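Local coordinates for malate dehydrogenase (Picrophilus torridus, PDB 4BGV), which probably catalyses the reversible oxidation of (S)-malate to oxaloacetate with NAD(+) as hydride acceptor, a step of the tricarboxylic acid cycle, at residues 97-100 and 101-105; 124-127 and 128-132; 303-306 and 307-311. All blocks are in the same frame, centred on the assembly; numbering follows the deposited sequence.

Interaction 1. Residues 97-100 and 101-105; sequences LLKN and IGIMK
Leu-97 and Ile-101 meet one helical turn apart on helix 93-114, on the face turned toward helices 127-138 and 295-321. The branched chain of Ile-101 can be followed outward. Ile-101 CB lies 3.5 Å from Leu-97 O, and Ile-101 CG1 comes nearer to the same oxygen, 3.2 Å away, because it stands beside the backbone N (chi1 -75°). The nearly extended end then carries Ile-101 CD1 past that carbonyl to Leu-97 CG, at 3.9 Å, so the methyl meets the fork of the leucine with the two chains slanting across one another. Beneath this pair the backbone is ordinary alpha-helix: Ile-101 N gives its hydrogen to Leu-97 O at 2.9 Å, and Gly-102, Ile-103 and Met-104 repeat the pattern one by one.

Around the helix the chemistry changes. Asn-100 and Ile-103 run side by side, with Asn-100 OD1 3.7 Å from Ile-103 CD1, yet OD1 takes its hydrogen bond from the backbone N of Leu-85. By similarity Asn-100 belongs to the NAD(+) site, in the Rossmann domain's crossover from strand 78-81 to strand 119-122. Met-104 CG lies 3.3 Å from Asn-100 O, and the chain bends only beyond it. One short run of helix therefore offers branched, non-polar side chains to the neighbouring helices and an amide to the probable cofactor site, the carbonyls between being satisfied within the helix.

Interaction 2. Residues 124-127 and 128-132; sequences TNPA and DIMAY
Pro-126 packs against Ile-129 and Met-130 where the chain enters helix 127-138 of the Rossmann-type NAD-binding domain, with the proline at the N-cap position. The tight side is the inner one. Pro-126 CG rests 3.7 Å from Ile-129 CG1, and Pro-126 CD is 4.0 Å from Met-130 CE, the bent thioether chain crossing the rigid ring at a slant. Met-130 CG also approaches Thr-124 O to 3.2 Å; standing beside its own backbone N (chi1 -64°), it is turned back toward the incoming loop. Pro-126 O receives the amide of Met-130 at 3.0 Å, and Ala-127 O that of the buried Ala-131, with N to O 2.8 Å. Thr-124 OG1 gives its hydrogen to Ala-83 O, so a hydroxyl can sit in this buried place.

The solvent side is Asn-125. Joined to Pro-126 by a cis peptide bond, it points away from the helix and lies close to His-180, the probable proton acceptor, consistent with its predicted part in binding substrate and NAD(+). Asp-128, only partly exposed, suits the first turn because Asp-128 OD1 can take the hydrogen of Ile-129 N at 2.7 Å, on its anti side and rather bent at 134°. Replacing Asp-128 by an alanine is likely to leave the Ile-129 amide without its carboxylate mate and the helix start without a negative charge. The same Asp-128 OD1 lies 3.5 Å from Pro-126 CB.

Interaction 3. Residues 303-306 and 307-311; sequences KSVE and SVKKN
This is a local contact along one helix, between side chains about a turn apart in helix 295-321, which has one flank buried and the other in solvent. Val-305 and Lys-309 show it most plainly. They lie side by side and point the same way, Val-305 CG1 being 3.8 Å from Lys-309 CE. The lysine starts beside its backbone N (chi1 -77°), which puts Lys-309 CG 3.3 Å from Val-305 O, and it then runs out fully extended, so its methylenes line the valine while the ammonium continues outward. Below them Lys-309 N bonds to Val-305 O at 2.8 Å.

The helix is the last one of the alpha/beta C-terminal domain of the lactate and malate dehydrogenases. Its inner flank carries compact residues: Val-308 packs on Asp-128 and Ile-129 of helix 127-138 and on Ile-274 of strand 272-281, and Ser-307, small enough to sit close to the backbone, bonds through OG to Asp-183 OD2. At the far end the bent chain of Lys-310 swings round the helix, and Lys-310 NZ hydrogen-bonds to Asn-311 OD1 at 3.1 Å from above the amide carbonyl plane.

Each of the three contacts is local, so none closes a long loop; along the chain they follow in series, without nesting or crossing. Interaction 1 comes first, in the helix between strands 78-81 and 119-122. After strand 119-122 the chain returns to it with interaction 2: Met-130 SD lies 3.4 Å from Met-104 CG, and Leu-97 CD1 reaches Pro-126 CD at 3.6 Å. Much later, interaction 3 brings the final helix alongside both. Its Asn-311 touches Leu-97 of the first and Ile-129 of the second. Residues 303-311 thus join the C-terminal domain to two helices of the NAD-binding domain.

Interaction 1. Residues 97-100 and 101-105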
loop_
_atom_site.group_PDB
_atom_site.type_symbol
_atom_site.label_atom_id
_atom_site.label_comp_id
_atom_site.label_asym_id
_atom_site.label_seq_id
_atom_site.Cartn_x
_atom_site.Cartn_y
_atom_site.Cartn_z
ATOM N N LEU A 97 22.247 -27.407 17.526
ATOM C CA LEU A 97 21.479 -28.127 16.516
ATOM C C LEU A 97 20.599 -29.168 17.196
ATOM O O LEU A 97 19.420 -29.291 16.890
ATOM C CB LEU A 97 22.412 -28.823 15.518
ATOM C CG LEU A 97 21.713 -29.474 14.316
ATOM C CD1 LEU A 97 21.375 -28.439 13.269
ATOM C CD2 LEU A 97 22.538 -30.607 13.708
ATOM N N LEU A 98 21.185 -29.913 18.129
ATOM C CA LEU A 98 20.448 -30.939 18.861
ATOM C C LEU A 98 19.305 -30.357 19.687
ATOM O O LEU A 98 18.189 -30.884 19.671
ATOM C CB LEU A 98 21.396 -31.752 19.749
ATOM C CG LEU A 98 22.224 -32.723 18.906
ATOM C CD1 LEU A 98 23.261 -33.444 19.746
ATOM C CD2 LEU A 98 21.302 -33.718 18.209
ATOM N N LYS A 99 19.587 -29.270 20.397
ATOM C CA LYS A 99 18.560 -28.573 21.171
ATOM C C LYS A 99 17.392 -28.174 20.281
ATOM O O LYS A 99 16.226 -28.372 20.631
ATOM C CB LYS A 99 19.137 -27.325 21.836
ATOM C CG LYS A 99 18.119 -26.533 22.654
ATOM C CD LYS A 99 17.602 -27.345 23.839
ATOM C CE LYS A 99 16.561 -26.577 24.647
ATOM N NZ LYS A 99 16.103 -27.335 25.855
ATOM N N ASN A 100 17.702 -27.601 19.126
ATOM C CA ASN A 100 16.640 -27.129 18.250
ATOM C C ASN A 100 15.876 -28.273 17.585
ATOM O O ASN A 100 14.670 -28.168 17.388
ATOM C CB ASN A 100 17.174 -26.128 17.221
ATOM C CG ASN A 100 17.371 -24.751 17.813
ATOM O OD1 ASN A 100 16.646 -24.349 18.730
ATOM N ND2 ASN A 100 18.360 -24.030 17.313
ATOM N N ILE A 101 16.569 -29.363 17.244
ATOM C CA ILE A 101 15.900 -30.518 16.649
ATOM C C ILE A 101 14.831 -31.056 17.611
ATOM O O ILE A 101 13.722 -31.415 17.198
ATOM C CB ILE A 101 16.914 -31.628 16.246
ATOM C CG1 ILE A 101 17.661 -31.213 14.973
ATOM C CG2 ILE A 101 16.204 -32.940 15.990
ATOM C CD1 ILE A 101 18.880 -32.066 14.661
ATOM N N GLY A 102 15.164 -31.082 18.901
ATOM C CA GLY A 102 14.227 -31.527 19.916
ATOM C C GLY A 102 13.019 -30.613 19.990
ATOM O O GLY A 102 11.896 -31.080 20.153
ATOM N N ILE A 103 13.253 -29.308 19.875
ATOM C CA ILE A 103 12.163 -28.338 19.864
ATOM C C ILE A 103 11.265 -28.553 18.634
ATOM O O ILE A 103 10.038 -28.540 18.743
ATOM C CB ILE A 103 12.706 -26.889 19.919
ATOM C CG1 ILE A 103 13.411 -26.644 21.256
ATOM C CG2 ILE A 103 11.588 -25.878 19.736
ATOM C CD1 ILE A 103 14.230 -25.370 21.295
ATOM N N MET A 104 11.874 -28.801 17.479
ATOM C CA MET A 104 11.100 -29.048 16.262
ATOM C C MET A 104 10.281 -30.325 16.398
ATOM O O MET A 104 9.154 -30.393 15.909
ATOM C CB MET A 104 12.009 -29.156 15.022
ATOM C CG MET A 104 12.793 -27.891 14.667
ATOM S SD MET A 104 11.757 -26.450 14.323
ATOM C CE MET A 104 11.808 -25.624 15.907
ATOM N N LYS A 105 10.854 -31.336 17.052
ATOM C CA LYS A 105 10.145 -32.596 17.255
ATOM C C LYS A 105 8.849 -32.360 18.043
ATOM O O LYS A 105 7.778 -32.797 17.624
ATOM C CB LYS A 105 11.040 -33.662 17.924
ATOM C CG LYS A 105 10.375 -35.035 18.045
ATOM C CD LYS A 105 11.388 -36.148 18.372
ATOM C CE LYS A 105 10.715 -37.529 18.443
ATOM N NZ LYS A 105 9.717 -37.624 19.555
#

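Interaction 2. Residues 124-127 and 128-132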
loop_
_atom_site.group_PDB
_atom_site.type_symbol
_atom_site.label_atom_id
_atom_site.label_comp_id
_atom_site.label_asym_id
_atom_site.label_seq_id
_atom_site.Cartn_x
_atom_site.Cartn_y
_atom_site.Cartn_z
ATOM N N THR A 124 13.449 -21.464 12.169
ATOM C CA THR A 124 14.532 -21.873 13.067
ATOM C C THR A 124 15.777 -22.367 12.300
ATOM O O THR A 124 15.685 -23.262 11.461
ATOM C CB THR A 124 14.017 -22.974 14.026
ATOM O OG1 THR A 124 12.770 -22.560 14.616
ATOM C CG2 THR A 124 15.029 -23.256 15.134
ATOM N N ASN A 125 16.933 -21.769 12.574
ATOM C CA ASN A 125 18.162 -22.055 11.818
ATOM C C ASN A 125 18.954 -23.257 12.374
ATOM O O ASN A 125 19.020 -23.447 13.583
ATOM C CB ASN A 125 19.036 -20.789 11.758
ATOM C CG ASN A 125 20.385 -21.019 11.079
ATOM O OD1 ASN A 125 20.498 -20.976 9.851
ATOM N ND2 ASN A 125 21.423 -21.240 11.884
ATOM N N PRO A 126 19.534 -24.092 11.490
ATOM C CA PRO A 126 19.432 -24.050 10.027
ATOM C C PRO A 126 18.099 -24.623 9.569
ATOM O O PRO A 126 17.748 -25.751 9.922
ATOM C CB PRO A 126 20.578 -24.950 9.573
ATOM C CG PRO A 126 20.713 -25.949 10.681
ATOM C CD PRO A 126 20.396 -25.197 11.949
ATOM N N ALA A 127 17.375 -23.850 8.773
ATOM C CA ALA A 127 15.995 -24.173 8.468
ATOM C C ALA A 127 15.845 -25.382 7.552
ATOM O O ALA A 127 14.784 -26.002 7.526
ATOM C CB ALA A 127 15.263 -22.938 7.892
ATOM N N ASP A 128 16.884 -25.740 6.803
ATOM C CA ASP A 128 16.749 -26.958 6.013
ATOM C C ASP A 128 16.653 -28.168 6.950
ATOM O O ASP A 128 15.721 -28.973 6.832
ATOM C CB ASP A 128 17.847 -27.121 4.960
ATOM C CG ASP A 128 19.216 -26.707 5.458
ATOM O OD1 ASP A 128 19.417 -26.646 6.694
ATOM O OD2 ASP A 128 20.096 -26.450 4.593
ATOM N N ILE A 129 17.562 -28.255 7.916
ATOM C CA ILE A 129 17.519 -29.354 8.888
ATOM C C ILE A 129 16.276 -29.278 9.776
ATOM O O ILE A 129 15.675 -30.306 10.104
ATOM C CB ILE A 129 18.780 -29.404 9.802
ATOM C CG1 ILE A 129 20.046 -29.182 8.981
ATOM C CG2 ILE A 129 18.840 -30.727 10.595
ATOM C CD1 ILE A 129 20.199 -30.135 7.772
ATOM N N MET A 130 15.910 -28.076 10.203
ATOM C CA MET A 130 14.739 -27.918 11.064
ATOM C C MET A 130 13.442 -28.245 10.321
ATOM O O MET A 130 12.512 -28.773 10.925
ATOM C CB MET A 130 14.681 -26.522 11.699
ATOM C CG MET A 130 15.846 -26.240 12.644
ATOM S SD MET A 130 16.126 -27.533 13.869
ATOM C CE MET A 130 17.907 -27.664 13.821
ATOM N N ALA A 131 13.386 -27.950 9.020
ATOM C CA ALA A 131 12.262 -28.384 8.196
ATOM C C ALA A 131 12.211 -29.908 8.108
ATOM O O ALA A 131 11.145 -30.520 8.165
ATOM C CB ALA A 131 12.339 -27.762 6.783
ATOM N N TYR A 132 13.379 -30.522 7.956
ATOM C CA TYR A 132 13.476 -31.980 7.952
ATOM C C TYR A 132 12.948 -32.556 9.265
ATOM O O TYR A 132 12.164 -33.504 9.263
ATOM C CB TYR A 132 14.923 -32.399 7.688
ATOM C CG TYR A 132 15.143 -33.886 7.543
ATOM C CD1 TYR A 132 14.457 -34.632 6.576
ATOM C CD2 TYR A 132 16.037 -34.546 8.365
ATOM C CE1 TYR A 132 14.666 -35.999 6.448
ATOM C CE2 TYR A 132 16.254 -35.903 8.243
ATOM C CZ TYR A 132 15.571 -36.623 7.285
ATOM O OH TYR A 132 15.805 -37.970 7.185
#

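Interaction 3. Residues 303-306 and 307-311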
loop_
_atom_site.group_PDB
_atom_site.type_symbol
_atom_site.label_atom_id
_atom_site.label_comp_id
_atom_site.label_asym_id
_atom_site.label_seq_id
_atom_site.Cartn_x
_atom_site.Cartn_y
_atom_site.Cartn_z
ATOM N N LYS A 303 29.692 -29.212 -1.606
ATOM C CA LYS A 303 30.081 -28.926 -0.232
ATOM C C LYS A 303 28.856 -28.657 0.639
ATOM O O LYS A 303 28.775 -29.124 1.774
ATOM C CB LYS A 303 31.056 -27.744 -0.187
ATOM C CG LYS A 303 32.484 -28.125 -0.570
ATOM C CD LYS A 303 33.363 -26.914 -0.891
ATOM C CE LYS A 303 33.123 -25.750 0.059
ATOM N NZ LYS A 303 32.181 -24.747 -0.525
ATOM N N SER A 304 27.905 -27.904 0.096
ATOM C CA SER A 304 26.663 -27.617 0.807
ATOM C C SER A 304 25.888 -28.907 1.039
ATOM O O SER A 304 25.342 -29.133 2.128
ATOM C CB SER A 304 25.799 -26.621 0.030
ATOM O OG SER A 304 26.480 -25.397 -0.186
ATOM N N VAL A 305 25.855 -29.755 0.016
ATOM C CA VAL A 305 25.182 -31.047 0.080
ATOM C C VAL A 305 25.728 -31.913 1.214
ATOM O O VAL A 305 24.953 -32.471 1.997
ATOM C CB VAL A 305 25.256 -31.790 -1.278
ATOM C CG1 VAL A 305 25.064 -33.288 -1.092
ATOM C CG2 VAL A 305 24.210 -31.213 -2.250
ATOM N N GLU A 306 27.052 -31.991 1.325
ATOM C CA GLU A 306 27.687 -32.781 2.381
ATOM C C GLU A 306 27.298 -32.276 3.777
ATOM O O GLU A 306 27.032 -33.066 4.683
ATOM C CB GLU A 306 29.208 -32.807 2.190
ATOM C CG GLU A 306 30.028 -32.525 3.444
ATOM C CD GLU A 306 31.028 -31.389 3.241
ATOM O OE1 GLU A 306 32.151 -31.670 2.767
ATOM O OE2 GLU A 306 30.687 -30.218 3.547
ATOM N N SER A 307 27.235 -30.958 3.929
ATOM C CA SER A 307 26.853 -30.346 5.196
ATOM C C SER A 307 25.424 -30.731 5.590
ATOM O O SER A 307 25.159 -31.109 6.734
ATOM C CB SER A 307 26.988 -28.824 5.093
ATOM O OG SER A 307 26.365 -28.188 6.188
ATOM N N VAL A 308 24.504 -30.627 4.634
ATOM C CA VAL A 308 23.110 -31.009 4.859
ATOM C C VAL A 308 22.968 -32.505 5.148
ATOM O O VAL A 308 22.244 -32.899 6.065
ATOM C CB VAL A 308 22.219 -30.585 3.676
ATOM C CG1 VAL A 308 20.790 -31.084 3.862
ATOM C CG2 VAL A 308 22.238 -29.070 3.551
ATOM N N LYS A 309 23.678 -33.336 4.388
ATOM C CA LYS A 309 23.641 -34.774 4.613
ATOM C C LYS A 309 24.099 -35.116 6.033
ATOM O O LYS A 309 23.517 -35.974 6.699
ATOM C CB LYS A 309 24.549 -35.505 3.622
ATOM C CG LYS A 309 24.011 -35.668 2.205
ATOM C CD LYS A 309 24.976 -36.567 1.438
ATOM C CE LYS A 309 24.526 -36.872 0.026
ATOM N NZ LYS A 309 25.530 -37.766 -0.629
ATOM N N LYS A 310 25.156 -34.444 6.477
ATOM C CA LYS A 310 25.748 -34.704 7.785
ATOM C C LYS A 310 24.789 -34.305 8.908
ATOM O O LYS A 310 24.568 -35.063 9.859
ATOM C CB LYS A 310 27.066 -33.942 7.917
ATOM C CG LYS A 310 27.845 -34.242 9.184
ATOM C CD LYS A 310 27.740 -33.105 10.182
ATOM C CE LYS A 310 28.351 -31.829 9.631
ATOM N NZ LYS A 310 28.129 -30.688 10.562
ATOM N N ASN A 311 24.238 -33.104 8.809
ATOM C CA ASN A 311 23.313 -32.618 9.824
ATOM C C ASN A 311 21.969 -33.348 9.807
ATOM O O ASN A 311 21.325 -33.496 10.852
ATOM C CB ASN A 311 23.102 -31.108 9.681
ATOM C CG ASN A 311 24.301 -30.306 10.148
ATOM O OD1 ASN A 311 25.072 -30.765 10.984
ATOM N ND2 ASN A 311 24.450 -29.092 9.622
#